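Local atomic coordinates of outer membrane associated protein (Francisella tularensis subsp. tularensis, PDB entry 6U83), a protein that is probably a porin-type outer-membrane protein whose OmpA-like domain, the part described here, binds d-alanine and probably attaches the membrane to peptidoglycan. Residues Y26-G31 with Y49-D54; D55-L60 with S165-L170; D61-Y66 with D156-R161; K97-Q102 with R161-V166. All coordinates share one frame; numbering follows the deposited sequence.

Strand 161-172 ties this OmpA-like domain together, and three of the four contacts use it or its entry. Contacts 2 and 4 share S165 and V166 and lie against two different neighbours of that strand, 55-63 and 94-98, their centres about 17 Å apart. Contact 3 picks up strand 55-63 where contact 2 leaves it and shares R161 with contact 4; their centres are about 8 Å apart, T62 O and V162 N are probably hydrogen-bonded across them, and both touch the bound d-alanine. Contact 1 packs at the far end of the sheet, its centre about 7 Å from that of contact 2 but about 26 Å from that of contact 3 at the pocket.

Contact 1 of 4, residues Y26-G31 with Y49-D54; sequences YVLPAG and YTINGD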
loop_
_atom_site.group_PDB
_atom_site.type_symbol
_atom_site.label_atom_id
_atom_site.label_comp_id
_atom_site.label_asym_id
_atom_site.label_seq_id
_atom_site.Cartn_x
_atom_site.Cartn_y
_atom_site.Cartn_z
ATOM N N TYR A 26 2.880 -13.524 21.394
ATOM C CA TYR A 26 3.265 -12.765 20.215
ATOM C C TYR A 26 2.432 -11.490 20.103
ATOM O O TYR A 26 1.270 -11.445 20.512
ATOM C CB TYR A 26 3.113 -13.621 18.951
ATOM C CG TYR A 26 4.011 -14.839 18.930
ATOM C CD1 TYR A 26 5.288 -14.776 18.391
ATOM C CD2 TYR A 26 3.586 -16.049 19.461
ATOM C CE1 TYR A 26 6.121 -15.893 18.374
ATOM C CE2 TYR A 26 4.411 -17.172 19.450
ATOM C CZ TYR A 26 5.681 -17.089 18.903
ATOM O OH TYR A 26 6.507 -18.203 18.890
ATOM N N VAL A 27 3.039 -10.449 19.535
ATOM C CA VAL A 27 2.452 -9.117 19.463
ATOM C C VAL A 27 2.256 -8.734 17.995
ATOM O O VAL A 27 3.104 -9.024 17.143
ATOM C CB VAL A 27 3.337 -8.094 20.218
ATOM C CG1 VAL A 27 4.717 -7.981 19.585
ATOM C CG2 VAL A 27 2.669 -6.729 20.300
ATOM N N LEU A 28 1.067 -8.061 17.687
ATOM C CA LEU A 28 0.504 -7.617 16.416
ATOM C C LEU A 28 1.079 -6.268 15.988
ATOM O O LEU A 28 1.467 -5.454 16.835
ATOM C CB LEU A 28 -1.015 -7.511 16.522
ATOM C CG LEU A 28 -1.737 -8.855 16.503
ATOM C CD1 LEU A 28 -3.192 -8.686 16.875
ATOM C CD2 LEU A 28 -1.608 -9.493 15.130
ATOM N N PRO A 29 1.144 -6.011 14.676
ATOM C CA PRO A 29 1.741 -4.756 14.192
ATOM C C PRO A 29 1.018 -3.528 14.734
ATOM O O PRO A 29 -0.214 -3.455 14.735
ATOM C CB PRO A 29 1.620 -4.864 12.665
ATOM C CG PRO A 29 0.767 -6.057 12.392
ATOM C CD PRO A 29 0.877 -6.955 13.577
ATOM N N ALA A 30 1.807 -2.553 15.185
ATOM C CA ALA A 30 1.279 -1.393 15.895
ATOM C C ALA A 30 0.382 -0.546 15.005
ATOM O O ALA A 30 0.774 -0.143 13.906
ATOM C CB ALA A 30 2.427 -0.538 16.431
ATOM N N GLY A 31 -0.817 -0.253 15.495
ATOM C CA GLY A 31 -1.718 0.638 14.797
ATOM C C GLY A 31 -2.397 0.055 13.581
ATOM O O GLY A 31 -3.071 0.793 12.857
ATOM N N TYR A 49 -3.619 -6.175 8.312
ATOM C CA TYR A 49 -2.788 -7.377 8.391
ATOM C C TYR A 49 -3.625 -8.643 8.241
ATOM O O TYR A 49 -4.802 -8.675 8.606
ATOM C CB TYR A 49 -1.988 -7.459 9.729
ATOM C CG TYR A 49 -2.833 -7.694 10.973
ATOM C CD1 TYR A 49 -3.281 -8.963 11.311
ATOM C CD2 TYR A 49 -3.172 -6.644 11.815
ATOM C CE1 TYR A 49 -4.059 -9.173 12.435
ATOM C CE2 TYR A 49 -3.948 -6.844 12.941
ATOM C CZ TYR A 49 -4.385 -8.108 13.245
ATOM O OH TYR A 49 -5.155 -8.322 14.362
ATOM N N THR A 50 -2.999 -9.699 7.713
ATOM C CA THR A 50 -3.511 -11.058 7.855
ATOM C C THR A 50 -2.434 -11.925 8.485
ATOM O O THR A 50 -1.237 -11.648 8.362
ATOM C CB THR A 50 -3.933 -11.701 6.531
ATOM O OG1 THR A 50 -2.762 -12.093 5.805
ATOM C CG2 THR A 50 -4.745 -10.736 5.700
ATOM N N ILE A 51 -2.866 -12.975 9.164
ATOM C CA ILE A 51 -1.960 -13.939 9.760
ATOM C C ILE A 51 -2.137 -15.253 9.023
ATOM O O ILE A 51 -3.262 -15.647 8.692
ATOM C CB ILE A 51 -2.215 -14.103 11.270
ATOM C CG1 ILE A 51 -2.088 -12.755 11.978
ATOM C CG2 ILE A 51 -1.244 -15.103 11.867
ATOM C CD1 ILE A 51 -2.766 -12.754 13.350
ATOM N N ASN A 52 -1.017 -15.913 8.733
ATOM C CA ASN A 52 -0.988 -17.234 8.106
ATOM C C ASN A 52 0.041 -18.023 8.902
ATOM O O ASN A 52 1.247 -17.862 8.711
ATOM C CB ASN A 52 -0.643 -17.149 6.625
ATOM C CG ASN A 52 -1.722 -16.444 5.819
ATOM O OD1 ASN A 52 -2.756 -17.039 5.503
ATOM N ND2 ASN A 52 -1.491 -15.166 5.484
ATOM N N GLY A 53 -0.451 -18.850 9.818
ATOM C CA GLY A 53 0.403 -19.534 10.763
ATOM C C GLY A 53 0.945 -18.599 11.824
ATOM O O GLY A 53 0.201 -18.106 12.678
ATOM N N ASP A 54 2.254 -18.359 11.777
ATOM C CA ASP A 54 2.930 -17.435 12.676
ATOM C C ASP A 54 3.578 -16.290 11.911
ATOM O O ASP A 54 4.262 -15.457 12.520
ATOM C CB ASP A 54 3.976 -18.176 13.516
ATOM C CG ASP A 54 3.459 -18.575 14.906
ATOM O OD1 ASP A 54 3.653 -17.799 15.872
ATOM O OD2 ASP A 54 2.861 -19.668 15.037
#
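The aromatic ring of Y49 carries L28 on one face. Methyl CD2 of L28 stands 4.0 Å from the Y49 ring centroid, 27° off the normal, in a CH-pi contact displaced toward the rim, where CZ and CE1 are its closest atoms. The second methyl, CD1 of L28, reaches the phenol oxygen, OH of Y49, at 3.2 Å. P29 approaches the same ring obliquely, its CG 4.0 Å from Y49 CD2. A second flat group, the ring of Y26, has D54 over one face: OD1 of D54 sits 3.6 Å above the plane of the Y26 ring and off-centre, nearest CE2 and CZ. Ring and carboxylate planes are 68° apart, so this is an oxygen set above a ring rather than a stack.

The first torsion of Y49 (chi1 69°) places CG between the backbone N and the carbonyl carbon, and from there the ring crosses the side chains of L28 and P29 at about a right angle. I51 adds an aliphatic neighbour, its CD1 3.9 Å from CD2 of L28. No hydrogen bond joins the two segments; they meet through side chains alone, an example of a chain edge held by packing while the backbones pair with other strands.

Those pairings place the contact in the fold. V27 bonds through its backbone to K171 and D54 to L170, both of strand 161-172, while T50 pairs with T57 of strand 55-63. P29 touches V58 and Y49 touches V56, both of strand 55-63, and Y26 touches L170 and E172.

Contact 2 of 4, residues D55-L60 with S165-L170; sequences DVTVYL and SVSAPL
T57 and S167 face each other as a non-hydrogen-bonded antiparallel pair whose hydroxyls close the gap between the strands: T57 OG1 and S167 OG lie 2.9 Å apart in a hydrogen bond that either may donate. In both residues the oxygen is anti to the carbonyl carbon (chi1 -56° in T57, -59° in S167), which swings each hydroxyl to the other. Two residues along, on the same face, Y59 tilts its ring toward S165, with CD2 of Y59 3.6 Å from CB of S165.

V56, V58, V166 and A168 make the other, apolar face, and the end of L170, just past the strand, reaches V56: the two side chains cross at about a right angle, CG1 of V56 meeting CD2 of L170 at 3.8 Å. Between the two faces the backbones form a regular ladder: V56 and A168 exchange two bonds, as do V58 and V166, with V56 N 2.9 Å from A168 O and V58 N 3.0 Å from V166 O.

Such alternation suits a sheet covered on one side by helices. Helix 73-89 packs F85 on V56, V58 and V166, and F82 on V58. Strand 46-52 flanks strand 55-63 through T50 and T57, and the ring of Y59 meets F39.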
loop_
_atom_site.group_PDB
_atom_site.type_symbol
_atom_site.label_atom_id
_atom_site.label_comp_id
_atom_site.label_asym_id
_atom_site.label_seq_id
_atom_site.Cartn_x
_atom_site.Cartn_y
_atom_site.Cartn_z
ATOM N N ASP A 55 3.382 -16.234 10.592
ATOM C CA ASP A 55 3.854 -15.138 9.760
ATOM C C ASP A 55 2.714 -14.152 9.541
ATOM O O ASP A 55 1.587 -14.555 9.226
ATOM C CB ASP A 55 4.372 -15.642 8.410
ATOM C CG ASP A 55 5.480 -16.677 8.546
ATOM O OD1 ASP A 55 6.086 -17.023 7.505
ATOM O OD2 ASP A 55 5.734 -17.155 9.676
ATOM N N VAL A 56 3.006 -12.866 9.705
ATOM C CA VAL A 56 2.026 -11.810 9.508
ATOM C C VAL A 56 2.358 -11.092 8.204
ATOM O O VAL A 56 3.530 -10.972 7.830
ATOM C CB VAL A 56 1.984 -10.841 10.712
ATOM C CG1 VAL A 56 3.317 -10.138 10.910
ATOM C CG2 VAL A 56 0.857 -9.834 10.556
ATOM N N THR A 57 1.320 -10.662 7.488
ATOM C CA THR A 57 1.472 -9.908 6.254
ATOM C C THR A 57 0.659 -8.633 6.371
ATOM O O THR A 57 -0.536 -8.687 6.682
ATOM C CB THR A 57 1.012 -10.709 5.034
ATOM O OG1 THR A 57 1.730 -11.946 4.980
ATOM C CG2 THR A 57 1.274 -9.915 3.752
ATOM N N VAL A 58 1.303 -7.495 6.115
ATOM C CA VAL A 58 0.658 -6.194 6.196
ATOM C C VAL A 58 0.464 -5.678 4.783
ATOM O O VAL A 58 1.378 -5.746 3.957
ATOM C CB VAL A 58 1.471 -5.204 7.052
ATOM C CG1 VAL A 58 0.779 -3.852 7.100
ATOM C CG2 VAL A 58 1.634 -5.733 8.462
ATOM N N TYR A 59 -0.736 -5.197 4.496
ATOM C CA TYR A 59 -1.057 -4.599 3.215
ATOM C C TYR A 59 -1.241 -3.100 3.376
ATOM O O TYR A 59 -1.635 -2.619 4.441
ATOM C CB TYR A 59 -2.331 -5.188 2.628
ATOM C CG TYR A 59 -2.225 -6.653 2.386
ATOM C CD1 TYR A 59 -2.480 -7.563 3.401
ATOM C CD2 TYR A 59 -1.871 -7.134 1.141
ATOM C CE1 TYR A 59 -2.383 -8.919 3.174
ATOM C CE2 TYR A 59 -1.767 -8.483 0.904
ATOM C CZ TYR A 59 -2.023 -9.371 1.921
ATOM O OH TYR A 59 -1.917 -10.718 1.674
ATOM N N LEU A 60 -0.963 -2.374 2.297
ATOM C CA LEU A 60 -1.174 -0.937 2.217
ATOM C C LEU A 60 -1.944 -0.639 0.943
ATOM O O LEU A 60 -1.510 -1.020 -0.151
ATOM C CB LEU A 60 0.156 -0.193 2.217
ATOM C CG LEU A 60 0.119 1.306 1.996
ATOM C CD1 LEU A 60 -0.056 1.999 3.313
ATOM C CD2 LEU A 60 1.404 1.754 1.304
ATOM N N SER A 165 2.775 -4.803 -0.060
ATOM C CA SER A 165 2.614 -5.805 0.978
ATOM C C SER A 165 3.979 -6.348 1.376
ATOM O O SER A 165 4.828 -6.598 0.523
ATOM C CB SER A 165 1.694 -6.942 0.514
ATOM O OG SER A 165 2.118 -7.490 -0.718
ATOM N N VAL A 166 4.179 -6.528 2.683
ATOM C CA VAL A 166 5.392 -7.121 3.232
ATOM C C VAL A 166 5.004 -8.167 4.273
ATOM O O VAL A 166 3.921 -8.113 4.859
ATOM C CB VAL A 166 6.318 -6.047 3.843
ATOM C CG1 VAL A 166 6.862 -5.132 2.754
ATOM C CG2 VAL A 166 5.571 -5.235 4.868
ATOM N N SER A 167 5.894 -9.127 4.498
ATOM C CA SER A 167 5.654 -10.207 5.441
ATOM C C SER A 167 6.830 -10.339 6.390
ATOM O O SER A 167 7.965 -9.998 6.062
ATOM C CB SER A 167 5.431 -11.546 4.733
ATOM O OG SER A 167 4.325 -11.453 3.865
ATOM N N ALA A 168 6.546 -10.847 7.565
ATOM C CA ALA A 168 7.590 -11.048 8.551
ATOM C C ALA A 168 7.045 -11.968 9.625
ATOM O O ALA A 168 5.826 -12.030 9.822
ATOM C CB ALA A 168 8.046 -9.717 9.150
ATOM N N PRO A 169 7.895 -12.717 10.316
ATOM C CA PRO A 169 7.411 -13.521 11.439
ATOM C C PRO A 169 6.802 -12.636 12.523
ATOM O O PRO A 169 7.126 -11.451 12.648
ATOM C CB PRO A 169 8.673 -14.237 11.929
ATOM C CG PRO A 169 9.582 -14.274 10.718
ATOM C CD PRO A 169 9.311 -12.989 10.000
ATOM N N LEU A 170 5.891 -13.220 13.301
ATOM C CA LEU A 170 5.297 -12.488 14.411
ATOM C C LEU A 170 6.297 -12.375 15.550
ATOM O O LEU A 170 6.950 -13.356 15.918
ATOM C CB LEU A 170 4.020 -13.173 14.890
ATOM C CG LEU A 170 2.760 -12.670 14.192
ATOM C CD1 LEU A 170 1.554 -13.470 14.619
ATOM C CD2 LEU A 170 2.568 -11.192 14.489
#

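Contact 3 of 4, residues D61-Y66 with D156-R161; sequences DTKFAY and DPRNQR. With DAL (D-alanine), chain D.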
loop_
_atom_site.group_PDB
_atom_site.type_symbol
_atom_site.label_atom_id
_atom_site.label_comp_id
_atom_site.label_asym_id
_atom_site.label_seq_id
_atom_site.Cartn_x
_atom_site.Cartn_y
_atom_site.Cartn_z
ATOM N N ASP A 61 -3.091 0.028 1.082
ATOM C CA ASP A 61 -3.878 0.476 -0.065
ATOM C C ASP A 61 -4.170 1.957 0.157
ATOM O O ASP A 61 -5.130 2.315 0.842
ATOM C CB ASP A 61 -5.148 -0.358 -0.230
ATOM C CG ASP A 61 -5.862 -0.070 -1.535
ATOM O OD1 ASP A 61 -5.490 0.907 -2.200
ATOM O OD2 ASP A 61 -6.789 -0.816 -1.908
ATOM N N THR A 62 -3.319 2.805 -0.411
ATOM C CA THR A 62 -3.469 4.251 -0.348
ATOM C C THR A 62 -4.193 4.734 -1.599
ATOM O O THR A 62 -3.804 4.387 -2.720
ATOM C CB THR A 62 -2.093 4.914 -0.246
ATOM O OG1 THR A 62 -1.488 4.586 1.014
ATOM C CG2 THR A 62 -2.205 6.409 -0.373
ATOM N N LYS A 63 -5.239 5.530 -1.409
ATOM C CA LYS A 63 -6.082 6.006 -2.495
ATOM C C LYS A 63 -5.744 7.450 -2.832
ATOM O O LYS A 63 -5.203 8.194 -2.009
ATOM C CB LYS A 63 -7.561 5.896 -2.119
ATOM C CG LYS A 63 -7.966 4.518 -1.647
ATOM C CD LYS A 63 -8.458 3.664 -2.784
ATOM C CE LYS A 63 -8.234 2.219 -2.443
ATOM N NZ LYS A 63 -8.841 1.326 -3.444
ATOM N N PHE A 64 -6.089 7.843 -4.061
ATOM C CA PHE A 64 -5.804 9.169 -4.586
ATOM C C PHE A 64 -7.030 9.752 -5.273
ATOM O O PHE A 64 -7.795 9.034 -5.929
ATOM C CB PHE A 64 -4.653 9.137 -5.617
ATOM C CG PHE A 64 -3.313 8.830 -5.038
ATOM C CD1 PHE A 64 -2.913 7.515 -4.840
ATOM C CD2 PHE A 64 -2.425 9.854 -4.728
ATOM C CE1 PHE A 64 -1.652 7.227 -4.344
ATOM C CE2 PHE A 64 -1.150 9.560 -4.224
ATOM C CZ PHE A 64 -0.776 8.246 -4.026
ATOM N N ALA A 65 -7.189 11.070 -5.156
ATOM C CA ALA A 65 -8.222 11.751 -5.920
ATOM C C ALA A 65 -7.885 11.761 -7.418
ATOM O O ALA A 65 -6.747 11.522 -7.846
ATOM C CB ALA A 65 -8.401 13.185 -5.421
ATOM N N TYR A 66 -8.901 12.066 -8.216
ATOM C CA TYR A 66 -8.800 11.976 -9.660
ATOM C C TYR A 66 -7.682 12.873 -10.194
ATOM O O TYR A 66 -7.638 14.074 -9.909
ATOM C CB TYR A 66 -10.160 12.353 -10.259
ATOM C CG TYR A 66 -10.175 12.433 -11.762
ATOM C CD1 TYR A 66 -10.296 11.286 -12.529
ATOM C CD2 TYR A 66 -10.046 13.654 -12.419
ATOM C CE1 TYR A 66 -10.313 11.345 -13.898
ATOM C CE2 TYR A 66 -10.053 13.731 -13.805
ATOM C CZ TYR A 66 -10.179 12.567 -14.540
ATOM O OH TYR A 66 -10.191 12.616 -15.918
ATOM N N ASP A 156 -13.479 3.260 -11.862
ATOM C CA ASP A 156 -13.829 3.500 -10.474
ATOM C C ASP A 156 -12.666 4.218 -9.785
ATOM O O ASP A 156 -11.524 3.810 -9.947
ATOM C CB ASP A 156 -14.140 2.154 -9.806
ATOM C CG ASP A 156 -14.714 2.297 -8.412
ATOM O OD1 ASP A 156 -13.991 2.796 -7.524
ATOM O OD2 ASP A 156 -15.878 1.888 -8.200
ATOM N N PRO A 157 -12.922 5.289 -9.024
ATOM C CA PRO A 157 -11.803 5.966 -8.340
ATOM C C PRO A 157 -11.047 5.061 -7.388
ATOM O O PRO A 157 -9.920 5.387 -7.007
ATOM C CB PRO A 157 -12.496 7.109 -7.576
ATOM C CG PRO A 157 -13.832 7.243 -8.202
ATOM C CD PRO A 157 -14.215 5.869 -8.646
ATOM N N ARG A 158 -11.628 3.939 -6.968
ATOM C CA ARG A 158 -10.864 3.053 -6.107
ATOM C C ARG A 158 -9.660 2.438 -6.822
ATOM O O ARG A 158 -8.732 1.970 -6.153
ATOM C CB ARG A 158 -11.768 1.965 -5.548
ATOM C CG ARG A 158 -12.579 2.418 -4.351
ATOM C CD ARG A 158 -13.617 1.378 -3.962
ATOM N NE ARG A 158 -14.627 1.215 -5.006
ATOM C CZ ARG A 158 -15.751 0.519 -4.848
ATOM N NH1 ARG A 158 -16.621 0.418 -5.843
ATOM N NH2 ARG A 158 -16.005 -0.081 -3.693
ATOM N N ASN A 159 -9.649 2.413 -8.159
ATOM C CA ASN A 159 -8.464 1.944 -8.867
ATOM C C ASN A 159 -7.299 2.924 -8.763
ATOM O O ASN A 159 -6.144 2.528 -8.959
ATOM C CB ASN A 159 -8.819 1.681 -10.327
ATOM C CG ASN A 159 -9.686 0.462 -10.489
ATOM O OD1 ASN A 159 -9.408 -0.577 -9.900
ATOM N ND2 ASN A 159 -10.745 0.580 -11.277
ATOM N N GLN A 160 -7.588 4.186 -8.449
ATOM C CA GLN A 160 -6.599 5.254 -8.314
ATOM C C GLN A 160 -5.875 5.089 -6.981
ATOM O O GLN A 160 -6.321 5.620 -5.955
ATOM C CB GLN A 160 -7.304 6.605 -8.405
ATOM C CG GLN A 160 -8.040 6.842 -9.730
ATOM C CD GLN A 160 -9.131 7.917 -9.617
ATOM O OE1 GLN A 160 -9.847 8.181 -10.582
ATOM N NE2 GLN A 160 -9.259 8.533 -8.437
ATOM N N ARG A 161 -4.742 4.365 -6.985
ATOM C CA ARG A 161 -4.193 3.856 -5.731
ATOM C C ARG A 161 -2.733 3.424 -5.860
ATOM O O ARG A 161 -2.206 3.213 -6.955
ATOM C CB ARG A 161 -4.998 2.660 -5.233
ATOM C CG ARG A 161 -4.548 1.368 -5.895
ATOM C CD ARG A 161 -5.715 0.459 -6.150
ATOM N NE ARG A 161 -5.332 -0.860 -6.639
ATOM C CZ ARG A 161 -5.322 -1.183 -7.933
ATOM N NH1 ARG A 161 -5.663 -0.273 -8.844
ATOM N NH2 ARG A 161 -4.962 -2.407 -8.324
HETATM N N DAL D . -7.320 7.896 -14.662
HETATM C CA DAL D . -7.429 8.941 -13.656
HETATM C CB DAL D . -6.973 10.292 -14.233
HETATM C C DAL D . -6.656 8.613 -12.380
HETATM O O DAL D . -6.553 9.483 -11.511
HETATM O OXT DAL D . -6.129 7.502 -12.185
#
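Q160 and K63 cross to the opposite segment by differently shaped chains. Beyond CG the Q160 chain is extended (chi2 159°), which carries its amide along to the backbone of F64, where NE2 of Q160 donates to F64 O at 2.9 Å, the acceptor lying near the amide plane. The K63 chain instead bends at chi2 (-92°), folding its ammonium group back to R158: NZ of K63 meets R158 O at 2.8 Å, in the carbonyl plane and on a lone pair. NZ also meets N40 O and, weakly, D61 OD2.

The backbones add a bond from F64 N to Q160 O, also 2.9 Å, so Q160 grips F64 twice. CA of R161 comes to the edge of the F64 ring, while D61 OD1 packs on CB of R161 at 3.5 Å. Within the turn, D156 accepts from the backbone N of R158 in an Asx turn and is clasped side-on by the R158 guanidinium, NE on OD1 and NH1 on OD2.

With NE2 bonded to F64 O and OE1 to S101 OG, the Q160 amide is held at both ends, and its CG lies 3.2 Å from OXT of d-alanine. CE1 of Y66 approaches the ligand's CB at 3.5 Å. The nearest atoms that Q160 and Y66 turn to the bound amino acid are thus carbons; its polar grip comes largely from S101, R120, N113 and D67.

Contact 4 of 4, residues K97-Q102 with R161-V166; sequences KGYASQ and RVEASV. With DAL (D-alanine), chain D.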
loop_
_atom_site.group_PDB
_atom_site.type_symbol
_atom_site.label_atom_id
_atom_site.label_comp_id
_atom_site.label_asym_id
_atom_site.label_seq_id
_atom_site.Cartn_x
_atom_site.Cartn_y
_atom_site.Cartn_z
ATOM N N LYS A 97 3.697 -0.140 -5.605
ATOM C CA LYS A 97 3.065 -0.248 -6.917
ATOM C C LYS A 97 1.957 0.792 -7.053
ATOM O O LYS A 97 1.036 0.833 -6.233
ATOM C CB LYS A 97 2.495 -1.650 -7.122
ATOM C CG LYS A 97 3.529 -2.747 -6.994
ATOM C CD LYS A 97 2.851 -4.092 -7.029
ATOM C CE LYS A 97 3.872 -5.202 -7.076
ATOM N NZ LYS A 97 3.224 -6.546 -7.129
ATOM N N GLY A 98 2.026 1.593 -8.111
ATOM C CA GLY A 98 1.050 2.624 -8.381
ATOM C C GLY A 98 0.087 2.226 -9.489
ATOM O O GLY A 98 0.467 1.559 -10.443
ATOM N N TYR A 99 -1.162 2.668 -9.370
ATOM C CA TYR A 99 -2.180 2.318 -10.347
ATOM C C TYR A 99 -3.016 3.547 -10.682
ATOM O O TYR A 99 -2.966 4.580 -9.996
ATOM C CB TYR A 99 -3.090 1.190 -9.838
ATOM C CG TYR A 99 -2.367 -0.094 -9.536
ATOM C CD1 TYR A 99 -2.340 -1.128 -10.464
ATOM C CD2 TYR A 99 -1.696 -0.278 -8.320
ATOM C CE1 TYR A 99 -1.666 -2.314 -10.197
ATOM C CE2 TYR A 99 -1.011 -1.478 -8.041
ATOM C CZ TYR A 99 -1.006 -2.482 -8.990
ATOM O OH TYR A 99 -0.352 -3.665 -8.753
ATOM N N ALA A 100 -3.808 3.410 -11.745
ATOM C CA ALA A 100 -4.698 4.473 -12.180
ATOM C C ALA A 100 -6.043 3.870 -12.575
ATOM O O ALA A 100 -6.180 2.659 -12.767
ATOM C CB ALA A 100 -4.070 5.283 -13.339
ATOM N N SER A 101 -7.051 4.725 -12.657
ATOM C CA SER A 101 -8.306 4.301 -13.250
ATOM C C SER A 101 -8.270 4.591 -14.745
ATOM O O SER A 101 -7.542 5.467 -15.212
ATOM C CB SER A 101 -9.485 5.024 -12.596
ATOM O OG SER A 101 -9.395 6.430 -12.793
ATOM N N GLN A 102 -9.048 3.841 -15.506
ATOM C CA GLN A 102 -9.191 4.131 -16.931
ATOM C C GLN A 102 -10.431 4.991 -17.089
ATOM O O GLN A 102 -11.555 4.490 -17.030
ATOM C CB GLN A 102 -9.296 2.870 -17.776
ATOM C CG GLN A 102 -9.454 3.226 -19.244
ATOM C CD GLN A 102 -9.611 2.024 -20.140
ATOM O OE1 GLN A 102 -9.814 0.910 -19.668
ATOM N NE2 GLN A 102 -9.524 2.242 -21.449
ATOM N N ARG A 161 -4.742 4.365 -6.985
ATOM C CA ARG A 161 -4.193 3.856 -5.731
ATOM C C ARG A 161 -2.733 3.424 -5.860
ATOM O O ARG A 161 -2.206 3.213 -6.955
ATOM C CB ARG A 161 -4.998 2.660 -5.233
ATOM C CG ARG A 161 -4.548 1.368 -5.895
ATOM C CD ARG A 161 -5.715 0.459 -6.150
ATOM N NE ARG A 161 -5.332 -0.860 -6.639
ATOM C CZ ARG A 161 -5.322 -1.183 -7.933
ATOM N NH1 ARG A 161 -5.663 -0.273 -8.844
ATOM N NH2 ARG A 161 -4.962 -2.407 -8.324
ATOM N N VAL A 162 -2.105 3.261 -4.693
ATOM C CA VAL A 162 -0.802 2.635 -4.525
ATOM C C VAL A 162 -0.968 1.444 -3.594
ATOM O O VAL A 162 -1.679 1.528 -2.589
ATOM C CB VAL A 162 0.229 3.629 -3.953
ATOM C CG1 VAL A 162 1.368 2.892 -3.301
ATOM C CG2 VAL A 162 0.771 4.489 -5.044
ATOM N N GLU A 163 -0.321 0.333 -3.927
ATOM C CA GLU A 163 -0.387 -0.886 -3.132
ATOM C C GLU A 163 1.008 -1.376 -2.779
ATOM O O GLU A 163 1.961 -1.197 -3.547
ATOM C CB GLU A 163 -1.095 -2.016 -3.873
ATOM C CG GLU A 163 -2.497 -1.721 -4.318
ATOM C CD GLU A 163 -3.136 -2.955 -4.901
ATOM O OE1 GLU A 163 -2.401 -3.953 -5.121
ATOM O OE2 GLU A 163 -4.364 -2.933 -5.132
ATOM N N ALA A 164 1.104 -2.043 -1.630
ATOM C CA ALA A 164 2.326 -2.717 -1.209
ATOM C C ALA A 164 1.969 -3.742 -0.142
ATOM O O ALA A 164 0.992 -3.567 0.592
ATOM C CB ALA A 164 3.356 -1.729 -0.662
ATOM N N SER A 165 2.775 -4.803 -0.060
ATOM C CA SER A 165 2.614 -5.805 0.978
ATOM C C SER A 165 3.979 -6.348 1.376
ATOM O O SER A 165 4.828 -6.598 0.523
ATOM C CB SER A 165 1.694 -6.942 0.514
ATOM O OG SER A 165 2.118 -7.490 -0.718
ATOM N N VAL A 166 4.179 -6.528 2.683
ATOM C CA VAL A 166 5.392 -7.121 3.232
ATOM C C VAL A 166 5.004 -8.167 4.273
ATOM O O VAL A 166 3.921 -8.113 4.859
ATOM C CB VAL A 166 6.318 -6.047 3.843
ATOM C CG1 VAL A 166 6.862 -5.132 2.754
ATOM C CG2 VAL A 166 5.571 -5.235 4.868
HETATM N N DAL D . -7.320 7.896 -14.662
HETATM C CA DAL D . -7.429 8.941 -13.656
HETATM C CB DAL D . -6.973 10.292 -14.233
HETATM C C DAL D . -6.656 8.613 -12.380
HETATM O O DAL D . -6.553 9.483 -11.511
HETATM O OXT DAL D . -6.129 7.502 -12.185
#
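K97 and E163 exchange two backbone hydrogen bonds as an antiparallel pair, and Y99 N continues the ladder onto R161 O at 2.7 Å, with V162 CA and G98 lying between. The side chain of V162 packs on this glycine, its CG2 3.8 Å from CA of G98.

The Y99 ring takes the guanidinium of R161 flat on one face. The planes are 21° apart, CZ of R161 is 3.9 Å from the Y99 ring centroid, and NH2 of R161 rides 3.5 Å above the middle of that ring: a cation-pi stack. Y99 CG is anti to the carbonyl carbon (chi1 -61°), which turns the ring face to the arginine. OE2 of E163 is 2.7 Å from NE of R161, near the guanidinium plane but 44° out of the carboxylate's own plane, and CG of E163 lies 4.0 Å from CE2 of Y99. The same guanidinium also reaches N159 O and D147 O, so its edges are bonded. The Y99 ring in turn meets that of F143, nearly parallel.

Farther along, S101 turns to the ligand: S101 N donates to OXT of d-alanine at 3.0 Å, and CB of A100 lies 3.2 Å from the same oxygen. R120, bonded to Y99 O, also binds the ligand. This is second-shell chemistry: R161, oriented by E163, which probably offsets its charge, is joined to the ligand-binding segment by the Y99 stack and the backbone bond, and probably helps to steady the chain that leads into the pocket.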